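Local coordinates for protein DnaJ homolog subfamily C member 27-A (Xenopus laevis, PDB 6JMG) that binds GTP and probably hydrolyses it as a Rab-family small GTPase joined to a DnaJ domain, possibly acting in regulation of the MEK/ERK pathway, at residues 53-58 against 66-71; 199-204 against 250-255; 235-240 against 260-265. All coordinates share one frame; numbering follows the deposited sequence.

From the N terminus, contact 1 comes first and closes the shortest loop: 53-58 and 66-71 are the two arms of a beta hairpin at one border of the GTPase sheet, with seven residues between them. Contact 2 closes a long, mostly helical loop, bringing 199-204, which leads into helix 203-213, back to 250-255 at the start of helix 254-278. Contact 3 pairs 235-240 with 260-265 and crosses contact 2, since 235-240 falls inside that loop and 260-265 beyond it. The two share helix 254-278, their centres about 17 Å apart: contact 2 ties 199-204 to the DnaJ domain, and contact 3 joins two helices within it. Contact 1 lies on the opposite side of the chain's centre.

Contact 1 (53-58 against 66-71); sequences YGVTKV and KVNIFD
Y53 and N68 meet on the solvent-facing side of the antiparallel beta hairpin formed by strands 51-60 and 63-72, the interswitch hairpin of the Ras-like GTPase fold. CG of Y53 stands anti to the backbone N (chi1 171°), and this turns the ring toward the partner strand. Following it outward, CB passes 4.1 Å from the carbonyl O of I69, CG also lies near it, and CD1 comes closer to that same I69 O, at 3.4 Å. CD1 also sits over one face of the F70 ring, displaced toward its rim, 3.6 Å from F70 CZ; the two ring planes are inclined at 54°. CE1 continues past F70 CZ, CE1 and CZ approach N68 OD1, and at the tip OH donates to N68 OD1 over 2.6 Å. The phenol ring and the N68 amide are nearly coplanar, 11° apart, with the amide oxygen at the ring's edge. OD1 also receives a weak bond from K66 NZ, while ND2 is tied to I17 O on strand 15-22, so both ends of the amide are engaged. Between the strands, G54 and I69 form one hydrogen-bonded pair, with I69 N 2.8 Å from G54 O, and T56 and V67 form the next. On the other face, I69 packs against helix 29-38 (I33, C37) and V67 against Y179 of helix 171-187, with T56 beside them. D71, which by similarity belongs to the GTP-binding site, ends the segment, its OD2 bonded to S30 OG, and S30 is a ligand of the bound magnesium. On that second face the methyl CG2 of T56 bridges two partner residues, touching V67 CB at 3.6 Å and I69 CD1 at 3.7 Å.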
ATOM      1  N   TYR A  53       3.278  19.201 -10.408  1.00 56.67           N
ATOM      2  CA  TYR A  53       1.905  19.162  -9.952  1.00 50.89           C
ATOM      3  C   TYR A  53       0.987  19.510 -11.101  1.00 54.46           C
ATOM      4  O   TYR A  53       1.240  20.461 -11.849  1.00 55.52           O
ATOM      5  CB  TYR A  53       1.665  20.144  -8.799  1.00 51.07           C
ATOM      6  CG  TYR A  53       0.208  20.286  -8.428  1.00 49.94           C
ATOM      7  CD1 TYR A  53      -0.461  19.268  -7.765  1.00 52.87           C
ATOM      8  CD2 TYR A  53      -0.512  21.427  -8.774  1.00 52.55           C
ATOM      9  CE1 TYR A  53      -1.813  19.398  -7.425  1.00 60.32           C
ATOM     10  CE2 TYR A  53      -1.859  21.563  -8.444  1.00 49.08           C
ATOM     11  CZ  TYR A  53      -2.498  20.554  -7.775  1.00 58.37           C
ATOM     12  OH  TYR A  53      -3.825  20.683  -7.461  1.00 67.47           O
ATOM     13  N   GLY A  54      -0.104  18.768 -11.202  1.00 57.94           N
ATOM     14  CA  GLY A  54      -1.095  19.046 -12.216  1.00 48.76           C
ATOM     15  C   GLY A  54      -2.427  18.480 -11.789  1.00 57.35           C
ATOM     16  O   GLY A  54      -2.516  17.648 -10.883  1.00 64.64           O
ATOM     17  N   VAL A  55      -3.464  18.984 -12.428  1.00 62.59           N
ATOM     18  CA  VAL A  55      -4.813  18.501 -12.209  1.00 63.92           C
ATOM     19  C   VAL A  55      -5.340  17.977 -13.530  1.00 71.23           C
ATOM     20  O   VAL A  55      -5.183  18.625 -14.572  1.00 74.26           O
ATOM     21  CB  VAL A  55      -5.709  19.607 -11.632  1.00 62.61           C
ATOM     22  CG1 VAL A  55      -7.172  19.165 -11.612  1.00 49.67           C
ATOM     23  CG2 VAL A  55      -5.210  19.953 -10.217  1.00 58.55           C
ATOM     24  N   THR A  56      -5.943  16.798 -13.484  1.00 68.64           N
ATOM     25  CA  THR A  56      -6.650  16.239 -14.620  1.00 68.77           C
ATOM     26  C   THR A  56      -8.053  15.861 -14.162  1.00 68.93           C
ATOM     27  O   THR A  56      -8.343  15.783 -12.964  1.00 65.69           O
ATOM     28  CB  THR A  56      -5.900  15.030 -15.199  1.00 71.83           C
ATOM     29  OG1 THR A  56      -6.580  14.553 -16.368  1.00 86.76           O
ATOM     30  CG2 THR A  56      -5.810  13.920 -14.174  1.00 61.72           C
ATOM     31  N   LYS A  57      -8.928  15.624 -15.127  1.00 65.03           N
ATOM     32  CA  LYS A  57     -10.300  15.224 -14.855  1.00 73.31           C
ATOM     33  C   LYS A  57     -10.586  13.912 -15.584  1.00 77.23           C
ATOM     34  O   LYS A  57     -10.187  13.732 -16.740  1.00 82.94           O
ATOM     35  CB  LYS A  57     -11.268  16.345 -15.281  1.00 80.40           C
ATOM     36  CG  LYS A  57     -12.752  16.035 -15.201  1.00 92.17           C
ATOM     37  CD  LYS A  57     -13.362  16.063 -16.620  1.00108.07           C
ATOM     38  CE  LYS A  57     -14.707  15.334 -16.701  1.00110.98           C
ATOM     39  NZ  LYS A  57     -14.914  14.550 -17.964  1.00104.03           N
ATOM     40  N   VAL A  58     -11.247  12.978 -14.891  1.00 73.38           N
ATOM     41  CA  VAL A  58     -11.620  11.688 -15.467  1.00 71.77           C
ATOM     42  C   VAL A  58     -13.037  11.339 -15.032  1.00 78.33           C
ATOM     43  O   VAL A  58     -13.524  11.815 -14.001  1.00 72.61           O
ATOM     44  CB  VAL A  58     -10.650  10.558 -15.078  1.00 70.41           C
ATOM     45  CG1 VAL A  58      -9.243  10.895 -15.516  1.00 69.85           C
ATOM     46  CG2 VAL A  58     -10.719  10.262 -13.574  1.00 66.12           C
ATOM     47  N   LYS A  66     -11.846  14.548  -9.907  1.00 69.60           N
ATOM     48  CA  LYS A  66     -10.815  15.558 -10.084  1.00 68.75           C
ATOM     49  C   LYS A  66      -9.543  15.016  -9.442  1.00 67.66           C
ATOM     50  O   LYS A  66      -9.519  14.739  -8.238  1.00 68.93           O
ATOM     51  CB  LYS A  66     -11.240  16.894  -9.469  1.00 78.04           C
ATOM     52  CG  LYS A  66     -10.188  18.009  -9.561  1.00 96.64           C
ATOM     53  CD  LYS A  66     -10.528  19.215  -8.655  1.00110.14           C
ATOM     54  CE  LYS A  66      -9.357  20.221  -8.518  1.00107.15           C
ATOM     55  NZ  LYS A  66      -8.523  20.051  -7.270  1.00 96.69           N
ATOM     56  N   VAL A  67      -8.491  14.855 -10.245  1.00 70.65           N
ATOM     57  CA  VAL A  67      -7.295  14.121  -9.843  1.00 54.84           C
ATOM     58  C   VAL A  67      -6.147  15.103  -9.683  1.00 56.84           C
ATOM     59  O   VAL A  67      -5.726  15.743 -10.652  1.00 68.46           O
ATOM     60  CB  VAL A  67      -6.928  13.035 -10.863  1.00 53.87           C
ATOM     61  CG1 VAL A  67      -5.788  12.225 -10.343  1.00 47.78           C
ATOM     62  CG2 VAL A  67      -8.128  12.166 -11.178  1.00 48.97           C
ATOM     63  N   ASN A  68      -5.644  15.220  -8.467  1.00 58.72           N
ATOM     64  CA  ASN A  68      -4.433  15.975  -8.195  1.00 55.99           C
ATOM     65  C   ASN A  68      -3.235  15.051  -8.340  1.00 59.75           C
ATOM     66  O   ASN A  68      -3.074  14.110  -7.557  1.00 68.08           O
ATOM     67  CB  ASN A  68      -4.468  16.572  -6.792  1.00 56.78           C
ATOM     68  CG  ASN A  68      -5.580  17.582  -6.616  1.00 64.45           C
ATOM     69  OD1 ASN A  68      -5.455  18.742  -7.016  1.00 75.58           O
ATOM     70  ND2 ASN A  68      -6.680  17.144  -6.025  1.00 60.65           N
ATOM     71  N   ILE A  69      -2.385  15.330  -9.317  1.00 50.62           N
ATOM     72  CA  ILE A  69      -1.234  14.493  -9.606  1.00 50.87           C
ATOM     73  C   ILE A  69       0.019  15.207  -9.121  1.00 55.23           C
ATOM     74  O   ILE A  69       0.238  16.378  -9.448  1.00 60.57           O
ATOM     75  CB  ILE A  69      -1.152  14.158 -11.107  1.00 54.14           C
ATOM     76  CG1 ILE A  69      -2.411  13.395 -11.547  1.00 55.80           C
ATOM     77  CG2 ILE A  69       0.054  13.283 -11.395  1.00 47.29           C
ATOM     78  CD1 ILE A  69      -2.416  12.942 -13.038  1.00 50.24           C
ATOM     79  N   PHE A  70       0.810  14.511  -8.307  1.00 59.27           N
ATOM     80  CA  PHE A  70       2.129  14.950  -7.855  1.00 58.84           C
ATOM     81  C   PHE A  70       3.105  13.961  -8.468  1.00 62.32           C
ATOM     82  O   PHE A  70       3.425  12.927  -7.876  1.00 65.01           O
ATOM     83  CB  PHE A  70       2.234  14.978  -6.317  1.00 46.58           C
ATOM     84  CG  PHE A  70       1.290  15.947  -5.675  1.00 55.23           C
ATOM     85  CD1 PHE A  70      -0.083  15.706  -5.674  1.00 54.88           C
ATOM     86  CD2 PHE A  70       1.763  17.108  -5.083  1.00 61.73           C
ATOM     87  CE1 PHE A  70      -0.966  16.608  -5.088  1.00 52.03           C
ATOM     88  CE2 PHE A  70       0.899  18.001  -4.493  1.00 59.71           C
ATOM     89  CZ  PHE A  70      -0.471  17.753  -4.499  1.00 56.15           C
ATOM     90  N   ASP A  71       3.584  14.298  -9.655  1.00 61.75           N
ATOM     91  CA  ASP A  71       4.542  13.472 -10.372  1.00 59.54           C
ATOM     92  C   ASP A  71       5.899  13.715  -9.735  1.00 55.46           C
ATOM     93  O   ASP A  71       6.412  14.836  -9.799  1.00 45.77           O
ATOM     94  CB  ASP A  71       4.509  13.842 -11.852  1.00 64.06           C
ATOM     95  CG  ASP A  71       5.597  13.165 -12.662  1.00 63.84           C
ATOM     96  OD1 ASP A  71       6.139  12.134 -12.228  1.00 61.58           O
ATOM     97  OD2 ASP A  71       5.915  13.680 -13.748  1.00 61.62           O
TER

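Contact 2 (199-204 against 250-255); sequences IGFTKE and MAPGSE
F201 and A251 meet face to methyl in this surface contact: the methyl of A251 is a small knob resting on the flat of the phenyl ring. A251 CB lies 3.8 Å from the ring centroid and 22° off the normal, a CH-pi contact shifted toward the CG side, where CB to F201 CG is 3.5 Å. The F201 side chain reaches this spot with CG set between its own backbone N and carbonyl carbon (chi1 47°). Beyond the methyl, P252 presents its CD to the ring at a looser 4.1 Å from F201 CE2, its side chain crossing that of F201 at about a right angle. A second bump-and-hollow pair lies next to it. The M250 chain is bent at chi2 and chi3, and I199 lays its CG1-CD1 arm across the curve at about a right angle. I199 CG1 meets M250 CG at 3.6 Å, and CD1 reaches the terminal methyl CE at the same 3.6 Å. With an alanine here in place of M250, CG, SD and CE go, and I199, already poorly ordered, is likely to lose most of its apolar partner and turn more freely. No hydrogen bond crosses between the segments, and the bend of 250-255 is supported by its own turn. A type II turn runs from A251 to S254, and A251 O accepts from both S254 N and S254 OG, the hydroxyl at 2.9 Å; S254 OG also pairs with C249 O. A251 and S254 also touch I209 on helix 203-213. The contact thus joins the lead-in to helix 203-213 to the end of the loop between helices 230-244 and 254-278, the loop that in J-domains carries the HPD motif.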
ATOM      1  N   ILE A 199     -12.813 -13.741   0.073  1.00192.29           N
ATOM      2  CA  ILE A 199     -13.421 -13.733   1.402  1.00180.19           C
ATOM      3  C   ILE A 199     -12.938 -14.938   2.213  1.00172.52           C
ATOM      4  O   ILE A 199     -13.394 -15.172   3.336  1.00177.47           O
ATOM      5  CB  ILE A 199     -14.969 -13.666   1.273  1.00171.90           C
ATOM      6  CG1 ILE A 199     -15.677 -13.633   2.639  1.00165.01           C
ATOM      7  CG2 ILE A 199     -15.481 -14.826   0.408  1.00171.38           C
ATOM      8  CD1 ILE A 199     -16.926 -12.783   2.701  1.00158.49           C
ATOM      9  N   GLY A 200     -11.977 -15.684   1.677  1.00155.69           N
ATOM     10  CA  GLY A 200     -11.273 -16.671   2.457  1.00136.35           C
ATOM     11  C   GLY A 200     -10.402 -15.994   3.502  1.00115.55           C
ATOM     12  O   GLY A 200     -10.504 -14.799   3.791  1.00108.17           O
ATOM     13  N   PHE A 201      -9.514 -16.792   4.074  1.00 92.98           N
ATOM     14  CA  PHE A 201      -8.758 -16.306   5.209  1.00 84.52           C
ATOM     15  C   PHE A 201      -7.494 -17.132   5.325  1.00 74.61           C
ATOM     16  O   PHE A 201      -7.469 -18.298   4.947  1.00 79.43           O
ATOM     17  CB  PHE A 201      -9.591 -16.369   6.496  1.00 83.75           C
ATOM     18  CG  PHE A 201     -10.299 -17.672   6.687  1.00 79.66           C
ATOM     19  CD1 PHE A 201      -9.621 -18.771   7.198  1.00 74.34           C
ATOM     20  CD2 PHE A 201     -11.637 -17.804   6.343  1.00 77.12           C
ATOM     21  CE1 PHE A 201     -10.270 -19.976   7.357  1.00 72.77           C
ATOM     22  CE2 PHE A 201     -12.297 -19.004   6.506  1.00 62.36           C
ATOM     23  CZ  PHE A 201     -11.615 -20.092   7.009  1.00 69.38           C
ATOM     24  N   THR A 202      -6.444 -16.493   5.820  1.00 73.21           N
ATOM     25  CA  THR A 202      -5.187 -17.154   6.136  1.00 80.99           C
ATOM     26  C   THR A 202      -5.384 -18.380   7.021  1.00 79.46           C
ATOM     27  O   THR A 202      -6.382 -18.517   7.736  1.00 80.94           O
ATOM     28  CB  THR A 202      -4.253 -16.155   6.812  1.00 97.34           C
ATOM     29  OG1 THR A 202      -4.234 -14.962   6.022  1.00109.86           O
ATOM     30  CG2 THR A 202      -2.839 -16.704   6.850  1.00101.17           C
ATOM     31  N   LYS A 203      -4.422 -19.300   6.918  1.00 83.41           N
ATOM     32  CA  LYS A 203      -4.279 -20.379   7.887  1.00 84.75           C
ATOM     33  C   LYS A 203      -3.835 -19.874   9.258  1.00 87.59           C
ATOM     34  O   LYS A 203      -4.346 -20.342  10.284  1.00 78.77           O
ATOM     35  CB  LYS A 203      -3.270 -21.406   7.371  1.00 87.59           C
ATOM     36  CG  LYS A 203      -3.163 -22.640   8.252  1.00102.33           C
ATOM     37  CD  LYS A 203      -1.722 -23.080   8.486  1.00101.05           C
ATOM     38  CE  LYS A 203      -1.677 -24.458   9.147  1.00 96.08           C
ATOM     39  NZ  LYS A 203      -0.521 -24.598  10.072  1.00 90.89           N
ATOM     40  N   GLU A 204      -2.847 -18.965   9.311  1.00 90.28           N
ATOM     41  CA  GLU A 204      -2.418 -18.474  10.619  1.00 87.89           C
ATOM     42  C   GLU A 204      -3.540 -17.703  11.284  1.00 83.31           C
ATOM     43  O   GLU A 204      -3.658 -17.716  12.519  1.00 83.11           O
ATOM     44  CB  GLU A 204      -1.137 -17.629  10.523  1.00 86.26           C
ATOM     45  CG  GLU A 204      -1.215 -16.361   9.703  1.00 99.93           C
ATOM     46  CD  GLU A 204      -0.225 -15.272  10.138  1.00105.35           C
ATOM     47  OE1 GLU A 204       0.431 -15.428  11.197  1.00100.36           O
ATOM     48  OE2 GLU A 204      -0.119 -14.254   9.411  1.00106.31           O
ATOM     49  N   MET A 250     -12.116 -12.430   7.412  1.00 88.36           N
ATOM     50  CA  MET A 250     -13.454 -12.920   7.131  1.00 88.33           C
ATOM     51  C   MET A 250     -13.734 -14.265   7.788  1.00 86.92           C
ATOM     52  O   MET A 250     -14.816 -14.827   7.588  1.00 94.65           O
ATOM     53  CB  MET A 250     -13.655 -13.000   5.619  1.00 94.55           C
ATOM     54  CG  MET A 250     -13.627 -11.653   4.899  1.00 93.57           C
ATOM     55  SD  MET A 250     -14.504 -10.311   5.734  1.00 89.66           S
ATOM     56  CE  MET A 250     -16.179 -10.933   5.676  1.00 82.36           C
ATOM     57  N   ALA A 251     -12.792 -14.784   8.570  1.00 76.42           N
ATOM     58  CA  ALA A 251     -12.958 -16.088   9.192  1.00 70.52           C
ATOM     59  C   ALA A 251     -14.025 -16.037  10.282  1.00 73.73           C
ATOM     60  O   ALA A 251     -14.163 -15.029  10.982  1.00 70.54           O
ATOM     61  CB  ALA A 251     -11.639 -16.577   9.779  1.00 61.60           C
ATOM     62  N   PRO A 252     -14.806 -17.098  10.441  1.00 81.86           N
ATOM     63  CA  PRO A 252     -15.845 -17.094  11.475  1.00 77.57           C
ATOM     64  C   PRO A 252     -15.239 -17.049  12.868  1.00 74.12           C
ATOM     65  O   PRO A 252     -14.239 -17.713  13.157  1.00 76.53           O
ATOM     66  CB  PRO A 252     -16.597 -18.405  11.225  1.00 76.13           C
ATOM     67  CG  PRO A 252     -15.655 -19.249  10.442  1.00 73.01           C
ATOM     68  CD  PRO A 252     -14.844 -18.315   9.617  1.00 66.65           C
ATOM     69  N   GLY A 253     -15.841 -16.228  13.726  1.00 70.71           N
ATOM     70  CA  GLY A 253     -15.348 -16.055  15.074  1.00 66.37           C
ATOM     71  C   GLY A 253     -14.234 -15.044  15.247  1.00 69.63           C
ATOM     72  O   GLY A 253     -13.782 -14.840  16.383  1.00 72.38           O
ATOM     73  N   SER A 254     -13.777 -14.398  14.170  1.00 61.59           N
ATOM     74  CA  SER A 254     -12.715 -13.403  14.304  1.00 68.84           C
ATOM     75  C   SER A 254     -13.149 -12.200  15.143  1.00 61.56           C
ATOM     76  O   SER A 254     -12.330 -11.613  15.856  1.00 69.64           O
ATOM     77  CB  SER A 254     -12.263 -12.944  12.916  1.00 70.27           C
ATOM     78  OG  SER A 254     -13.387 -12.543  12.147  1.00 83.34           O
ATOM     79  N   GLU A 255     -14.423 -11.827  15.093  1.00 60.12           N
ATOM     80  CA  GLU A 255     -14.880 -10.744  15.952  1.00 59.22           C
ATOM     81  C   GLU A 255     -14.704 -11.100  17.425  1.00 67.47           C
ATOM     82  O   GLU A 255     -14.261 -10.263  18.218  1.00 71.23           O
ATOM     83  CB  GLU A 255     -16.326 -10.400  15.629  1.00 55.01           C
ATOM     84  CG  GLU A 255     -16.928  -9.361  16.522  1.00 75.17           C
ATOM     85  CD  GLU A 255     -18.439  -9.279  16.371  1.00 93.53           C
ATOM     86  OE1 GLU A 255     -19.132  -9.084  17.406  1.00 92.15           O
ATOM     87  OE2 GLU A 255     -18.919  -9.409  15.216  1.00 97.29           O
TER

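Contact 3 (235-240 against 260-265); sequences KAYRKL and AVVNAR
R265 NE is hydrogen-bonded to N234 OD1, just ahead of 235-240 on the facing helix, and this bond secures the arginine as its aliphatic part crosses Y237. With CG anti to the backbone N (chi1 164°) and the chain extended as far as NE, R265 CD lies over one face of the Y237 ring, 3.9 Å from its centroid, as a CH-pi contact. The guanidinium carbon is farther off, 5.5 Å from the centroid, and adds at most a weak cation-pi attraction. V261 fills the space between the helices with both its methyls: CG1 reaches Y237 CD1 at 3.4 Å, and CG2 meets L240 CD1 at 3.7 Å. V262 CG2 borders the same tyrosine at its edge, 3.9 Å from Y237 OH. The segments run antiparallel at 171°, their axes 10.1 Å apart, as expected of the two long helices of a J-domain, and L222 of helix 218-222 packs on both L240 and V261. Hydrocarbon thus dominates the interface between 235-240 and 260-265, which share no hydrogen bond; their cohesion should come mainly from burying apolar surface, while the polar end of R265 is met by N234 at the rim.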
ATOM      1  N   LYS A 235       2.967  -4.239  21.496  1.00 83.09           N
ATOM      2  CA  LYS A 235       3.405  -4.703  20.189  1.00 81.97           C
ATOM      3  C   LYS A 235       2.914  -6.107  19.892  1.00 71.12           C
ATOM      4  O   LYS A 235       2.621  -6.422  18.734  1.00 68.26           O
ATOM      5  CB  LYS A 235       4.931  -4.638  20.070  1.00 90.97           C
ATOM      6  CG  LYS A 235       5.554  -3.234  20.229  1.00104.72           C
ATOM      7  CD  LYS A 235       5.042  -2.119  19.257  1.00114.96           C
ATOM      8  CE  LYS A 235       4.465  -2.579  17.905  1.00119.33           C
ATOM      9  NZ  LYS A 235       4.105  -1.431  17.013  1.00115.58           N
ATOM     10  N   ALA A 236       2.716  -6.924  20.923  1.00 68.13           N
ATOM     11  CA  ALA A 236       1.993  -8.173  20.727  1.00 66.04           C
ATOM     12  C   ALA A 236       0.566  -7.899  20.271  1.00 77.58           C
ATOM     13  O   ALA A 236       0.071  -8.534  19.329  1.00 83.13           O
ATOM     14  CB  ALA A 236       2.008  -8.996  22.019  1.00 54.65           C
ATOM     15  N   TYR A 237      -0.097  -6.925  20.901  1.00 67.05           N
ATOM     16  CA  TYR A 237      -1.489  -6.668  20.574  1.00 57.44           C
ATOM     17  C   TYR A 237      -1.646  -6.232  19.126  1.00 59.80           C
ATOM     18  O   TYR A 237      -2.575  -6.683  18.441  1.00 57.77           O
ATOM     19  CB  TYR A 237      -2.107  -5.615  21.513  1.00 60.96           C
ATOM     20  CG  TYR A 237      -3.363  -5.007  20.904  1.00 61.29           C
ATOM     21  CD1 TYR A 237      -4.597  -5.638  21.037  1.00 68.21           C
ATOM     22  CD2 TYR A 237      -3.304  -3.841  20.143  1.00 54.16           C
ATOM     23  CE1 TYR A 237      -5.743  -5.118  20.439  1.00 65.66           C
ATOM     24  CE2 TYR A 237      -4.442  -3.318  19.543  1.00 65.90           C
ATOM     25  CZ  TYR A 237      -5.657  -3.956  19.697  1.00 65.79           C
ATOM     26  OH  TYR A 237      -6.784  -3.429  19.108  1.00 68.23           O
ATOM     27  N   ARG A 238      -0.777  -5.339  18.636  1.00 61.02           N
ATOM     28  CA  ARG A 238      -1.044  -4.798  17.307  1.00 66.86           C
ATOM     29  C   ARG A 238      -0.853  -5.855  16.225  1.00 67.79           C
ATOM     30  O   ARG A 238      -1.513  -5.786  15.181  1.00 74.38           O
ATOM     31  CB  ARG A 238      -0.165  -3.581  17.012  1.00 67.38           C
ATOM     32  CG  ARG A 238       0.135  -2.735  18.218  1.00 65.77           C
ATOM     33  CD  ARG A 238       0.532  -1.303  17.912  1.00 70.90           C
ATOM     34  NE  ARG A 238       0.469  -0.530  19.152  1.00 85.85           N
ATOM     35  CZ  ARG A 238       1.491   0.095  19.722  1.00 91.07           C
ATOM     36  NH1 ARG A 238       2.680   0.061  19.155  1.00 97.06           N
ATOM     37  NH2 ARG A 238       1.314   0.752  20.864  1.00 93.38           N
ATOM     38  N   LYS A 239      -0.035  -6.881  16.468  1.00 58.61           N
ATOM     39  CA  LYS A 239       0.114  -7.853  15.393  1.00 79.02           C
ATOM     40  C   LYS A 239      -1.081  -8.787  15.326  1.00 78.66           C
ATOM     41  O   LYS A 239      -1.484  -9.194  14.229  1.00 83.89           O
ATOM     42  CB  LYS A 239       1.405  -8.659  15.567  1.00 86.26           C
ATOM     43  CG  LYS A 239       2.655  -7.902  15.156  1.00 97.93           C
ATOM     44  CD  LYS A 239       3.925  -8.554  15.668  1.00106.17           C
ATOM     45  CE  LYS A 239       3.698  -9.318  16.958  1.00112.70           C
ATOM     46  NZ  LYS A 239       4.987  -9.643  17.642  1.00117.97           N
ATOM     47  N   LEU A 240      -1.717  -9.032  16.470  1.00 60.80           N
ATOM     48  CA  LEU A 240      -2.981  -9.754  16.485  1.00 55.03           C
ATOM     49  C   LEU A 240      -4.125  -8.892  15.953  1.00 55.90           C
ATOM     50  O   LEU A 240      -4.996  -9.386  15.231  1.00 61.74           O
ATOM     51  CB  LEU A 240      -3.273 -10.223  17.908  1.00 56.01           C
ATOM     52  CG  LEU A 240      -2.469 -11.440  18.359  1.00 57.23           C
ATOM     53  CD1 LEU A 240      -2.622 -11.709  19.857  1.00 59.09           C
ATOM     54  CD2 LEU A 240      -2.879 -12.653  17.539  1.00 52.35           C
ATOM     55  N   ALA A 260     -11.491 -10.598  22.293  1.00 51.64           N
ATOM     56  CA  ALA A 260     -10.748 -11.238  23.371  1.00 55.34           C
ATOM     57  C   ALA A 260      -9.352 -10.656  23.477  1.00 63.18           C
ATOM     58  O   ALA A 260      -8.844 -10.418  24.581  1.00 62.89           O
ATOM     59  CB  ALA A 260     -10.689 -12.748  23.147  1.00 54.97           C
ATOM     60  N   VAL A 261      -8.729 -10.411  22.329  1.00 60.78           N
ATOM     61  CA  VAL A 261      -7.408  -9.799  22.299  1.00 59.88           C
ATOM     62  C   VAL A 261      -7.463  -8.384  22.882  1.00 62.41           C
ATOM     63  O   VAL A 261      -6.610  -7.987  23.693  1.00 60.60           O
ATOM     64  CB  VAL A 261      -6.874  -9.840  20.854  1.00 49.51           C
ATOM     65  CG1 VAL A 261      -5.873  -8.743  20.602  1.00 55.12           C
ATOM     66  CG2 VAL A 261      -6.260 -11.199  20.590  1.00 48.81           C
ATOM     67  N   VAL A 262      -8.464  -7.605  22.482  1.00 51.28           N
ATOM     68  CA  VAL A 262      -8.640  -6.275  23.052  1.00 60.30           C
ATOM     69  C   VAL A 262      -8.733  -6.352  24.571  1.00 54.59           C
ATOM     70  O   VAL A 262      -8.019  -5.649  25.290  1.00 56.10           O
ATOM     71  CB  VAL A 262      -9.884  -5.612  22.448  1.00 60.98           C
ATOM     72  CG1 VAL A 262     -10.275  -4.383  23.262  1.00 46.83           C
ATOM     73  CG2 VAL A 262      -9.611  -5.310  20.987  1.00 46.71           C
ATOM     74  N   ASN A 263      -9.558  -7.261  25.079  1.00 57.46           N
ATOM     75  CA  ASN A 263      -9.783  -7.303  26.517  1.00 57.00           C
ATOM     76  C   ASN A 263      -8.571  -7.814  27.260  1.00 56.87           C
ATOM     77  O   ASN A 263      -8.335  -7.398  28.399  1.00 61.88           O
ATOM     78  CB  ASN A 263     -10.994  -8.160  26.847  1.00 49.26           C
ATOM     79  CG  ASN A 263     -12.274  -7.462  26.535  1.00 49.65           C
ATOM     80  OD1 ASN A 263     -12.300  -6.233  26.372  1.00 63.36           O
ATOM     81  ND2 ASN A 263     -13.357  -8.225  26.434  1.00 58.09           N
ATOM     82  N   ALA A 264      -7.823  -8.733  26.653  1.00 59.93           N
ATOM     83  CA  ALA A 264      -6.599  -9.219  27.269  1.00 56.90           C
ATOM     84  C   ALA A 264      -5.601  -8.089  27.423  1.00 57.06           C
ATOM     85  O   ALA A 264      -5.005  -7.912  28.489  1.00 66.99           O
ATOM     86  CB  ALA A 264      -5.997 -10.356  26.433  1.00 56.47           C
ATOM     87  N   ARG A 265      -5.388  -7.325  26.352  1.00 53.11           N
ATOM     88  CA  ARG A 265      -4.463  -6.201  26.422  1.00 50.83           C
ATOM     89  C   ARG A 265      -4.781  -5.299  27.601  1.00 54.83           C
ATOM     90  O   ARG A 265      -3.883  -4.896  28.348  1.00 64.09           O
ATOM     91  CB  ARG A 265      -4.495  -5.393  25.130  1.00 50.34           C
ATOM     92  CG  ARG A 265      -3.875  -4.033  25.265  1.00 46.73           C
ATOM     93  CD  ARG A 265      -3.620  -3.374  23.903  1.00 51.42           C
ATOM     94  NE  ARG A 265      -3.072  -2.023  24.054  1.00 71.70           N
ATOM     95  CZ  ARG A 265      -3.760  -0.962  24.486  1.00 69.93           C
ATOM     96  NH1 ARG A 265      -5.050  -1.063  24.826  1.00 68.39           N
ATOM     97  NH2 ARG A 265      -3.145   0.208  24.580  1.00 58.30           N
TER